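HTH-type transcriptional regulator YgaV (PDB 3CUO) regulates gene expression in response to sulfide as a DNA-binding transcription factor, acting as both repressor and activator and holding down many anaerobic respiratory genes when sulfide is absent. Local coordinates at residues I68-Q71 with R76-Y79; A15-A20 with N83-A88; L27-M32 with A60-E65. One frame throughout, in Å; residues are numbered along the deposited sequence.

The three contacts lie within one winged helix-turn-helix fold of the ArsR family. Contact 3 is the most central: helix 24-33 meets helix 52-64 through apolar atoms alone. Contact 2 is also buried, and packs helix 11-21 against the start of helix 84-97; its polar element is a helix cap. The second subunit lies beside both contact 2 and contact 3, whereas no other chain of the assembly touches contact 1. Contact 1, the hairpin of strands 68-72 and 77-81, is partly exposed and rests on backbone hydrogen bonds. Ile68 and Ser70 tie the hairpin to contact 3, through Leu30, Met62 and Arg63, while Val86 of contact 2 packs on Leu30. Contacts 1 and 2 adjoin only along the sequence.

Contact 1. Residues I68-Q71 with R76-Y79; sequences IDSQ and RILY
The beta hairpin of strands 68-72 and 77-81 is pinned by Gln71 and Leu78, an antiparallel hydrogen-bonded pair. Gln71 N donates a hydrogen bond to Leu78 O at 2.8 Å, and Leu78 N returns a bond of 2.9 Å to Gln71 O. The next pair, Ser70 and Tyr79, is non-hydrogen-bonded; here Tyr79 CA approaches Asp69 O at 3.3 Å in a CA-H...O contact. In the winged helix-turn-helix fold of ArsR-family regulators this hairpin forms the wing, and its Ser70-Tyr79 face turns to helix 52-64. On that face Ser70 CB touches Ile77 CG2 at 3.6 Å and, in another direction, Tyr79 CD1 at 3.8 Å. With chi1 at 64°, Ser70 OG stands between its own backbone N and carbonyl carbon, and it is probably hydrogen-bonded to Arg63 NH1 of that helix. Ile68 reaches the same ring obliquely, its CD1 lying 3.9 Å from Tyr79 CD1. On the other face, Leu78 CD1 lies 3.2 Å above the plane of the Arg76 guanidinium, offset toward its rim, while Arg76 NH2 forms a salt bridge with Asp73.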
ATOM      1  N   ILE A  68      -0.416 -12.249   8.024  1.00 38.53           N
ATOM      2  CA  ILE A  68       0.020 -13.647   7.882  1.00 38.17           C
ATOM      3  C   ILE A  68      -0.338 -14.365   9.164  1.00 36.68           C
ATOM      4  O   ILE A  68      -0.598 -13.742  10.187  1.00 37.81           O
ATOM      5  CB  ILE A  68       1.505 -13.753   7.513  1.00 37.11           C
ATOM      6  CG1 ILE A  68       2.409 -13.214   8.625  1.00 37.41           C
ATOM      7  CG2 ILE A  68       1.807 -13.087   6.087  1.00 34.99           C
ATOM      8  CD1 ILE A  68       3.862 -13.469   8.381  1.00 37.77           C
ATOM      9  N   ASP A  69      -0.451 -15.677   9.116  1.00 36.90           N
ATOM     10  CA  ASP A  69      -0.445 -16.408  10.335  1.00 36.58           C
ATOM     11  C   ASP A  69       0.610 -17.483  10.360  1.00 35.87           C
ATOM     12  O   ASP A  69       1.344 -17.658   9.382  1.00 36.89           O
ATOM     13  CB  ASP A  69      -1.829 -16.941  10.633  1.00 40.52           C
ATOM     14  CG  ASP A  69      -2.286 -18.015   9.692  1.00 42.65           C
ATOM     15  OD1 ASP A  69      -1.657 -18.267   8.671  1.00 48.48           O
ATOM     16  OD2 ASP A  69      -3.352 -18.587  10.016  1.00 57.57           O
ATOM     17  N   SER A  70       0.723 -18.164  11.501  1.00 34.67           N
ATOM     18  CA  SER A  70       1.788 -19.093  11.714  1.00 34.97           C
ATOM     19  C   SER A  70       1.286 -20.393  12.338  1.00 34.77           C
ATOM     20  O   SER A  70       0.267 -20.446  13.064  1.00 33.89           O
ATOM     21  CB  SER A  70       2.942 -18.433  12.492  1.00 33.15           C
ATOM     22  OG  SER A  70       2.538 -18.053  13.787  1.00 32.94           O
ATOM     23  N   GLN A  71       2.000 -21.472  12.018  1.00 36.81           N
ATOM     24  CA  GLN A  71       1.763 -22.778  12.624  1.00 36.70           C
ATOM     25  C   GLN A  71       3.039 -23.297  13.208  1.00 37.15           C
ATOM     26  O   GLN A  71       4.038 -23.344  12.496  1.00 37.09           O
ATOM     27  CB  GLN A  71       1.225 -23.756  11.581  1.00 38.42           C
ATOM     28  CG  GLN A  71       0.010 -23.200  10.789  1.00 45.36           C
ATOM     29  CD  GLN A  71      -1.381 -23.663  11.293  1.00 49.37           C
ATOM     30  OE1 GLN A  71      -1.592 -24.864  11.579  1.00 58.77           O
ATOM     31  NE2 GLN A  71      -2.338 -22.734  11.344  1.00 54.46           N
ATOM     32  N   ARG A  76       9.574 -26.472  14.099  1.00 44.30           N
ATOM     33  CA  ARG A  76       9.568 -25.315  13.220  1.00 44.88           C
ATOM     34  C   ARG A  76       8.262 -24.517  13.328  1.00 41.08           C
ATOM     35  O   ARG A  76       7.278 -25.006  13.886  1.00 37.28           O
ATOM     36  CB  ARG A  76       9.717 -25.798  11.768  1.00 46.73           C
ATOM     37  CG  ARG A  76       8.950 -27.143  11.579  1.00 50.09           C
ATOM     38  CD  ARG A  76       8.341 -27.286  10.188  1.00 52.89           C
ATOM     39  NE  ARG A  76       7.298 -28.341  10.102  1.00 55.57           N
ATOM     40  CZ  ARG A  76       6.026 -28.252  10.512  1.00 58.14           C
ATOM     41  NH1 ARG A  76       5.529 -27.157  11.153  1.00 61.62           N
ATOM     42  NH2 ARG A  76       5.213 -29.291  10.278  1.00 58.76           N
ATOM     43  N   ILE A  77       8.340 -23.287  12.838  1.00 38.92           N
ATOM     44  CA  ILE A  77       7.211 -22.402  12.599  1.00 40.23           C
ATOM     45  C   ILE A  77       7.146 -22.180  11.116  1.00 37.83           C
ATOM     46  O   ILE A  77       8.172 -21.850  10.464  1.00 37.94           O
ATOM     47  CB  ILE A  77       7.345 -21.025  13.298  1.00 39.78           C
ATOM     48  CG1 ILE A  77       7.626 -21.165  14.781  1.00 43.15           C
ATOM     49  CG2 ILE A  77       6.125 -20.109  13.045  1.00 39.44           C
ATOM     50  CD1 ILE A  77       8.826 -20.368  15.201  1.00 49.74           C
ATOM     51  N   LEU A  78       5.937 -22.284  10.602  1.00 36.32           N
ATOM     52  CA  LEU A  78       5.632 -22.070   9.208  1.00 37.43           C
ATOM     53  C   LEU A  78       4.590 -20.954   9.095  1.00 38.02           C
ATOM     54  O   LEU A  78       3.704 -20.861   9.919  1.00 36.38           O
ATOM     55  CB  LEU A  78       5.036 -23.361   8.628  1.00 39.80           C
ATOM     56  CG  LEU A  78       5.847 -24.663   8.811  1.00 41.50           C
ATOM     57  CD1 LEU A  78       5.091 -25.878   8.237  1.00 43.58           C
ATOM     58  CD2 LEU A  78       7.276 -24.552   8.187  1.00 41.39           C
ATOM     59  N   TYR A  79       4.671 -20.177   8.008  1.00 37.50           N
ATOM     60  CA  TYR A  79       3.912 -19.027   7.800  1.00 38.40           C
ATOM     61  C   TYR A  79       3.086 -19.148   6.510  1.00 39.32           C
ATOM     62  O   TYR A  79       3.516 -19.788   5.534  1.00 39.82           O
ATOM     63  CB  TYR A  79       4.850 -17.789   7.715  1.00 39.19           C
ATOM     64  CG  TYR A  79       5.714 -17.593   8.952  1.00 39.02           C
ATOM     65  CD1 TYR A  79       5.305 -16.757   9.965  1.00 41.31           C
ATOM     66  CD2 TYR A  79       6.914 -18.249   9.096  1.00 40.84           C
ATOM     67  CE1 TYR A  79       6.071 -16.590  11.093  1.00 41.42           C
ATOM     68  CE2 TYR A  79       7.684 -18.088  10.247  1.00 41.45           C
ATOM     69  CZ  TYR A  79       7.235 -17.231  11.229  1.00 40.77           C
ATOM     70  OH  TYR A  79       7.977 -16.979  12.382  1.00 41.74           O
TER

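Contact 2. Residues A15-A20 with N83-A88; sequences AALLKA and NEAVNA
Helix 11-21 and the first turn of helix 84-97 come together with Leu17 and Val86 as the nearest residues, their CA atoms 8.3 Å apart. In this ArsR-type winged helix-turn-helix protein the two helices flank the DNA-binding core from opposite ends of the sequence, and both lie beside the second subunit, whose Val96 packs on Ala85. Leu17 carries the contact from its side. Its CG is anti to the backbone N (chi1 180°), which extends the branch toward the other helix, and the two methyls divide the work. CD2 meets the methyl CB of Ala85 at 4.1 Å; CD1 lies against the amide of Asn83, 3.7 Å from ND2, and more loosely against Val86 CG2. Leu67 and Ile89 also touch Leu17. Asn83 is the N-cap of helix 84-97. A lysine in its place would probably leave Ala85 N without its capping acceptor and take away the amide that Leu17 CD1 packs on. With CG anti to the backbone N (chi1 -169°), the Asn83 amide lies beside the leucine; ND2 only packs on Leu17 CD1, while OD1 accepts from the helix. The capping bond is bent and does not follow a lone pair: Ala85 N stands 2.9 Å from Asn83 OD1, above the carbonyl plane, with an N-H...O angle of 135°.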
ATOM      1  N   ALA A  15      -4.897   2.298   5.361  1.00 41.94           N
ATOM      2  CA  ALA A  15      -3.574   2.861   5.538  1.00 42.16           C
ATOM      3  C   ALA A  15      -2.614   1.970   6.308  1.00 41.26           C
ATOM      4  O   ALA A  15      -1.395   1.891   6.001  1.00 42.66           O
ATOM      5  CB  ALA A  15      -3.645   4.265   6.205  1.00 41.02           C
ATOM      6  N   ALA A  16      -3.131   1.369   7.367  1.00 42.55           N
ATOM      7  CA  ALA A  16      -2.419   0.404   8.176  1.00 41.35           C
ATOM      8  C   ALA A  16      -1.983  -0.846   7.390  1.00 41.71           C
ATOM      9  O   ALA A  16      -0.880  -1.325   7.546  1.00 41.57           O
ATOM     10  CB  ALA A  16      -3.325  -0.051   9.344  1.00 43.04           C
ATOM     11  N   LEU A  17      -2.889  -1.392   6.585  1.00 41.41           N
ATOM     12  CA  LEU A  17      -2.567  -2.477   5.707  1.00 40.80           C
ATOM     13  C   LEU A  17      -1.447  -2.085   4.729  1.00 39.58           C
ATOM     14  O   LEU A  17      -0.472  -2.799   4.587  1.00 36.82           O
ATOM     15  CB  LEU A  17      -3.791  -2.898   4.961  1.00 41.07           C
ATOM     16  CG  LEU A  17      -3.587  -4.043   3.980  1.00 43.44           C
ATOM     17  CD1 LEU A  17      -3.632  -5.365   4.720  1.00 47.63           C
ATOM     18  CD2 LEU A  17      -4.644  -3.962   2.886  1.00 45.48           C
ATOM     19  N   LEU A  18      -1.557  -0.929   4.070  1.00 39.10           N
ATOM     20  CA  LEU A  18      -0.552  -0.513   3.137  1.00 39.37           C
ATOM     21  C   LEU A  18       0.765  -0.282   3.860  1.00 39.59           C
ATOM     22  O   LEU A  18       1.844  -0.647   3.402  1.00 40.05           O
ATOM     23  CB  LEU A  18      -1.043   0.761   2.369  1.00 39.79           C
ATOM     24  CG  LEU A  18      -2.245   0.681   1.433  1.00 37.77           C
ATOM     25  CD1 LEU A  18      -2.274   1.989   0.641  1.00 42.50           C
ATOM     26  CD2 LEU A  18      -2.218  -0.552   0.506  1.00 43.22           C
ATOM     27  N   LYS A  19       0.698   0.288   5.034  1.00 42.21           N
ATOM     28  CA  LYS A  19       1.936   0.546   5.769  1.00 42.71           C
ATOM     29  C   LYS A  19       2.665  -0.733   6.148  1.00 43.69           C
ATOM     30  O   LYS A  19       3.900  -0.794   6.027  1.00 43.74           O
ATOM     31  CB  LYS A  19       1.633   1.390   6.984  1.00 44.02           C
ATOM     32  CG  LYS A  19       2.857   1.675   7.857  1.00 47.21           C
ATOM     33  CD  LYS A  19       2.660   2.987   8.621  1.00 48.27           C
ATOM     34  CE  LYS A  19       3.356   2.967  10.006  1.00 53.58           C
ATOM     35  NZ  LYS A  19       4.114   4.277  10.294  1.00 56.50           N
ATOM     36  N   ALA A  20       1.911  -1.780   6.562  1.00 42.67           N
ATOM     37  CA  ALA A  20       2.524  -3.052   6.867  1.00 42.32           C
ATOM     38  C   ALA A  20       3.177  -3.764   5.677  1.00 42.14           C
ATOM     39  O   ALA A  20       4.048  -4.617   5.851  1.00 42.60           O
ATOM     40  CB  ALA A  20       1.459  -4.027   7.567  1.00 41.43           C
ATOM     41  N   ASN A  83      -4.633 -12.627   5.475  1.00 44.91           N
ATOM     42  CA  ASN A  83      -5.541 -11.581   4.975  1.00 44.92           C
ATOM     43  C   ASN A  83      -5.609 -11.659   3.453  1.00 45.86           C
ATOM     44  O   ASN A  83      -4.617 -11.402   2.756  1.00 45.65           O
ATOM     45  CB  ASN A  83      -5.011 -10.212   5.415  1.00 44.57           C
ATOM     46  CG  ASN A  83      -5.970  -9.148   5.183  1.00 45.18           C
ATOM     47  OD1 ASN A  83      -6.827  -9.309   4.318  1.00 46.67           O
ATOM     48  ND2 ASN A  83      -5.902  -8.052   5.969  1.00 44.60           N
ATOM     49  N   GLU A  84      -6.768 -11.953   2.901  1.00 45.99           N
ATOM     50  CA  GLU A  84      -6.853 -12.074   1.469  1.00 47.67           C
ATOM     51  C   GLU A  84      -6.677 -10.740   0.749  1.00 46.69           C
ATOM     52  O   GLU A  84      -6.311 -10.770  -0.383  1.00 47.17           O
ATOM     53  CB  GLU A  84      -8.095 -12.839   1.020  1.00 49.62           C
ATOM     54  CG  GLU A  84      -7.810 -14.370   0.892  1.00 51.70           C
ATOM     55  CD  GLU A  84      -9.105 -15.214   0.779  1.00 54.27           C
ATOM     56  OE1 GLU A  84     -10.214 -14.619   0.647  1.00 65.03           O
ATOM     57  OE2 GLU A  84      -9.042 -16.478   0.847  1.00 60.87           O
ATOM     58  N   ALA A  85      -6.931  -9.603   1.416  1.00 44.86           N
ATOM     59  CA  ALA A  85      -6.569  -8.295   0.913  1.00 45.01           C
ATOM     60  C   ALA A  85      -5.111  -8.197   0.429  1.00 44.00           C
ATOM     61  O   ALA A  85      -4.804  -7.411  -0.454  1.00 43.35           O
ATOM     62  CB  ALA A  85      -6.839  -7.248   1.945  1.00 44.63           C
ATOM     63  N   VAL A  86      -4.246  -9.015   1.029  1.00 42.42           N
ATOM     64  CA  VAL A  86      -2.841  -9.090   0.672  1.00 41.89           C
ATOM     65  C   VAL A  86      -2.735  -9.637  -0.716  1.00 40.48           C
ATOM     66  O   VAL A  86      -2.089  -9.065  -1.565  1.00 38.83           O
ATOM     67  CB  VAL A  86      -2.005  -9.924   1.689  1.00 40.95           C
ATOM     68  CG1 VAL A  86      -0.660 -10.190   1.114  1.00 43.28           C
ATOM     69  CG2 VAL A  86      -1.930  -9.177   3.042  1.00 38.88           C
ATOM     70  N   ASN A  87      -3.429 -10.720  -0.955  1.00 40.31           N
ATOM     71  CA  ASN A  87      -3.419 -11.329  -2.271  1.00 40.38           C
ATOM     72  C   ASN A  87      -3.967 -10.357  -3.329  1.00 39.17           C
ATOM     73  O   ASN A  87      -3.439 -10.305  -4.448  1.00 38.55           O
ATOM     74  CB  ASN A  87      -4.247 -12.583  -2.233  1.00 42.02           C
ATOM     75  CG  ASN A  87      -3.536 -13.725  -1.461  1.00 44.43           C
ATOM     76  OD1 ASN A  87      -4.155 -14.448  -0.681  1.00 54.51           O
ATOM     77  ND2 ASN A  87      -2.265 -13.848  -1.664  1.00 47.95           N
ATOM     78  N   ALA A  88      -4.995  -9.601  -2.949  1.00 38.13           N
ATOM     79  CA  ALA A  88      -5.570  -8.551  -3.845  1.00 38.19           C
ATOM     80  C   ALA A  88      -4.574  -7.483  -4.205  1.00 37.31           C
ATOM     81  O   ALA A  88      -4.497  -7.039  -5.356  1.00 36.50           O
ATOM     82  CB  ALA A  88      -6.788  -7.916  -3.192  1.00 36.62           C
TER

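Contact 3. Residues L27-M32 with A60-E65; sequences LLILCM and ARMRDE
Met62 reaches from helix 52-64 to Ile29 and Leu30 of helix 24-33, the nearest CA atoms, those of Leu30 and Met62, being 9.7 Å apart. Its CB points toward the opposite helix. CG is anti to the carbonyl carbon (chi1 -75°) and passes near the backbone oxygen of Ala20, at the end of helix 11-21. From there the chain runs out extended to SD, which lies against the branched end of Leu30, 4.0 Å from its CD2 and 4.1 Å from its CG. At the sulfur the chain bends (chi3 -78°), turning CE away from the leucine and onto Ile29. The methyl CE ends the chain against two carbons of that isoleucine, 3.9 Å from Ile29 CD1 and 4.0 Å from Ile29 CG2. One flexible side chain thus serves two consecutive residues, the sulfur taking Leu30 and the methyl taking Ile29. No hydrogen bond links the two segments, and all three side chains are buried. Ile68 of the hairpin packs on Leu30 and Met62, and Val86 and Ile90 of helix 84-97 also touch Leu30. Helix 52-64 holds the latter part of the predicted helix-turn-helix motif, and Met62 seats it on helix 24-33 in the hydrophobic core of an ArsR-type winged helix-turn-helix domain.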
ATOM      1  N   LEU A  27       7.327  -7.378   0.752  1.00 38.06           N
ATOM      2  CA  LEU A  27       6.626  -7.748  -0.470  1.00 38.65           C
ATOM      3  C   LEU A  27       7.128  -9.032  -1.055  1.00 39.30           C
ATOM      4  O   LEU A  27       6.329  -9.828  -1.528  1.00 42.80           O
ATOM      5  CB  LEU A  27       6.704  -6.655  -1.586  1.00 37.73           C
ATOM      6  CG  LEU A  27       5.890  -5.408  -1.334  1.00 39.37           C
ATOM      7  CD1 LEU A  27       6.138  -4.456  -2.518  1.00 38.21           C
ATOM      8  CD2 LEU A  27       4.341  -5.640  -1.098  1.00 37.72           C
ATOM      9  N   LEU A  28       8.431  -9.234  -1.074  1.00 39.50           N
ATOM     10  CA  LEU A  28       8.990 -10.528  -1.572  1.00 39.65           C
ATOM     11  C   LEU A  28       8.505 -11.674  -0.739  1.00 38.89           C
ATOM     12  O   LEU A  28       8.113 -12.730  -1.249  1.00 41.63           O
ATOM     13  CB  LEU A  28      10.524 -10.487  -1.532  1.00 41.23           C
ATOM     14  CG  LEU A  28      11.225  -9.388  -2.299  1.00 43.34           C
ATOM     15  CD1 LEU A  28      12.732  -9.533  -2.280  1.00 45.98           C
ATOM     16  CD2 LEU A  28      10.678  -9.433  -3.730  1.00 45.40           C
ATOM     17  N   ILE A  29       8.456 -11.460   0.564  1.00 38.94           N
ATOM     18  CA  ILE A  29       7.926 -12.495   1.519  1.00 38.71           C
ATOM     19  C   ILE A  29       6.504 -12.875   1.170  1.00 39.18           C
ATOM     20  O   ILE A  29       6.152 -14.098   1.048  1.00 41.07           O
ATOM     21  CB  ILE A  29       7.999 -12.020   2.967  1.00 38.36           C
ATOM     22  CG1 ILE A  29       9.406 -12.079   3.532  1.00 38.19           C
ATOM     23  CG2 ILE A  29       7.050 -12.855   3.956  1.00 35.61           C
ATOM     24  CD1 ILE A  29       9.520 -11.298   4.914  1.00 39.99           C
ATOM     25  N   LEU A  30       5.661 -11.863   1.076  1.00 40.27           N
ATOM     26  CA  LEU A  30       4.234 -12.038   0.723  1.00 41.61           C
ATOM     27  C   LEU A  30       4.067 -12.645  -0.650  1.00 42.80           C
ATOM     28  O   LEU A  30       3.257 -13.526  -0.790  1.00 44.72           O
ATOM     29  CB  LEU A  30       3.446 -10.742   0.882  1.00 41.64           C
ATOM     30  CG  LEU A  30       3.446 -10.106   2.254  1.00 38.53           C
ATOM     31  CD1 LEU A  30       2.831  -8.701   2.196  1.00 36.20           C
ATOM     32  CD2 LEU A  30       2.711 -10.953   3.286  1.00 38.04           C
ATOM     33  N   CYS A  31       4.912 -12.282  -1.626  1.00 46.47           N
ATOM     34  CA  CYS A  31       4.902 -12.972  -2.930  1.00 47.33           C
ATOM     35  C   CYS A  31       5.264 -14.436  -2.804  1.00 48.77           C
ATOM     36  O   CYS A  31       4.587 -15.289  -3.406  1.00 50.34           O
ATOM     37  CB  CYS A  31       5.899 -12.387  -3.916  1.00 49.20           C
ATOM     38  SG  CYS A  31       5.457 -10.822  -4.589  1.00 54.88           S
ATOM     39  N   MET A  32       6.370 -14.736  -2.099  1.00 48.38           N
ATOM     40  CA  MET A  32       6.741 -16.129  -1.858  1.00 47.99           C
ATOM     41  C   MET A  32       5.652 -16.893  -1.145  1.00 48.33           C
ATOM     42  O   MET A  32       5.436 -18.100  -1.379  1.00 47.83           O
ATOM     43  CB  MET A  32       8.045 -16.219  -1.031  1.00 48.18           C
ATOM     44  CG  MET A  32       8.730 -17.627  -1.044  1.00 52.07           C
ATOM     45  SD  MET A  32       9.433 -18.094  -2.697  1.00 48.44           S
ATOM     46  CE  MET A  32      10.293 -16.692  -3.244  1.00 54.21           C
ATOM     47  N   ALA A  60       6.979 -11.657  12.426  1.00 39.36           N
ATOM     48  CA  ALA A  60       6.265 -11.425  13.698  1.00 40.85           C
ATOM     49  C   ALA A  60       5.459 -10.178  13.637  1.00 40.70           C
ATOM     50  O   ALA A  60       4.272 -10.153  14.005  1.00 39.39           O
ATOM     51  CB  ALA A  60       7.259 -11.389  14.925  1.00 40.73           C
ATOM     52  N   ARG A  61       6.053  -9.131  13.054  1.00 40.79           N
ATOM     53  CA  ARG A  61       5.323  -7.901  12.890  1.00 41.35           C
ATOM     54  C   ARG A  61       4.170  -8.035  11.886  1.00 39.80           C
ATOM     55  O   ARG A  61       3.105  -7.533  12.151  1.00 39.88           O
ATOM     56  CB  ARG A  61       6.266  -6.725  12.491  1.00 42.40           C
ATOM     57  CG  ARG A  61       7.550  -6.598  13.384  1.00 45.44           C
ATOM     58  CD  ARG A  61       8.297  -5.310  13.034  1.00 50.05           C
ATOM     59  NE  ARG A  61       9.747  -5.244  13.349  1.00 56.39           N
ATOM     60  CZ  ARG A  61      10.741  -5.105  12.440  1.00 58.58           C
ATOM     61  NH1 ARG A  61      10.525  -5.081  11.120  1.00 54.73           N
ATOM     62  NH2 ARG A  61      12.006  -5.046  12.867  1.00 61.14           N
ATOM     63  N   MET A  62       4.364  -8.697  10.752  1.00 38.29           N
ATOM     64  CA  MET A  62       3.262  -8.875   9.815  1.00 39.19           C
ATOM     65  C   MET A  62       2.128  -9.742  10.392  1.00 37.33           C
ATOM     66  O   MET A  62       0.970  -9.526  10.094  1.00 36.72           O
ATOM     67  CB  MET A  62       3.782  -9.464   8.506  1.00 39.30           C
ATOM     68  CG  MET A  62       4.525  -8.440   7.647  1.00 42.05           C
ATOM     69  SD  MET A  62       4.910  -8.954   5.949  1.00 45.76           S
ATOM     70  CE  MET A  62       6.284  -9.934   6.532  1.00 20.66           C
ATOM     71  N   ARG A  63       2.470 -10.702  11.231  1.00 37.54           N
ATOM     72  CA  ARG A  63       1.443 -11.555  11.910  1.00 38.36           C
ATOM     73  C   ARG A  63       0.625 -10.686  12.849  1.00 39.21           C
ATOM     74  O   ARG A  63      -0.593 -10.740  12.860  1.00 38.15           O
ATOM     75  CB  ARG A  63       2.115 -12.699  12.678  1.00 36.78           C
ATOM     76  CG  ARG A  63       1.079 -13.734  13.258  1.00 37.71           C
ATOM     77  CD  ARG A  63       1.737 -14.800  14.047  1.00 39.47           C
ATOM     78  NE  ARG A  63       2.674 -14.261  15.023  1.00 40.55           N
ATOM     79  CZ  ARG A  63       3.891 -14.733  15.264  1.00 41.34           C
ATOM     80  NH1 ARG A  63       4.360 -15.790  14.617  1.00 43.04           N
ATOM     81  NH2 ARG A  63       4.651 -14.121  16.147  1.00 41.50           N
ATOM     82  N   ASP A  64       1.330  -9.906  13.661  1.00 41.48           N
ATOM     83  CA  ASP A  64       0.708  -8.912  14.542  1.00 43.46           C
ATOM     84  C   ASP A  64      -0.162  -7.910  13.820  1.00 43.17           C
ATOM     85  O   ASP A  64      -1.118  -7.489  14.367  1.00 44.04           O
ATOM     86  CB  ASP A  64       1.728  -8.079  15.279  1.00 46.00           C
ATOM     87  CG  ASP A  64       2.395  -8.813  16.374  1.00 51.53           C
ATOM     88  OD1 ASP A  64       1.791  -9.723  17.006  1.00 63.09           O
ATOM     89  OD2 ASP A  64       3.558  -8.423  16.626  1.00 62.70           O
ATOM     90  N   GLU A  65       0.159  -7.592  12.584  1.00 43.83           N
ATOM     91  CA  GLU A  65      -0.651  -6.708  11.776  1.00 44.02           C
ATOM     92  C   GLU A  65      -1.787  -7.400  10.975  1.00 43.21           C
ATOM     93  O   GLU A  65      -2.572  -6.731  10.268  1.00 42.16           O
ATOM     94  CB  GLU A  65       0.297  -5.933  10.825  1.00 45.57           C
ATOM     95  CG  GLU A  65       0.928  -4.741  11.481  1.00 51.72           C
ATOM     96  CD  GLU A  65      -0.108  -3.686  11.849  1.00 54.94           C
ATOM     97  OE1 GLU A  65      -0.748  -3.106  10.941  1.00 60.09           O
ATOM     98  OE2 GLU A  65      -0.336  -3.471  13.060  1.00 60.95           O
TER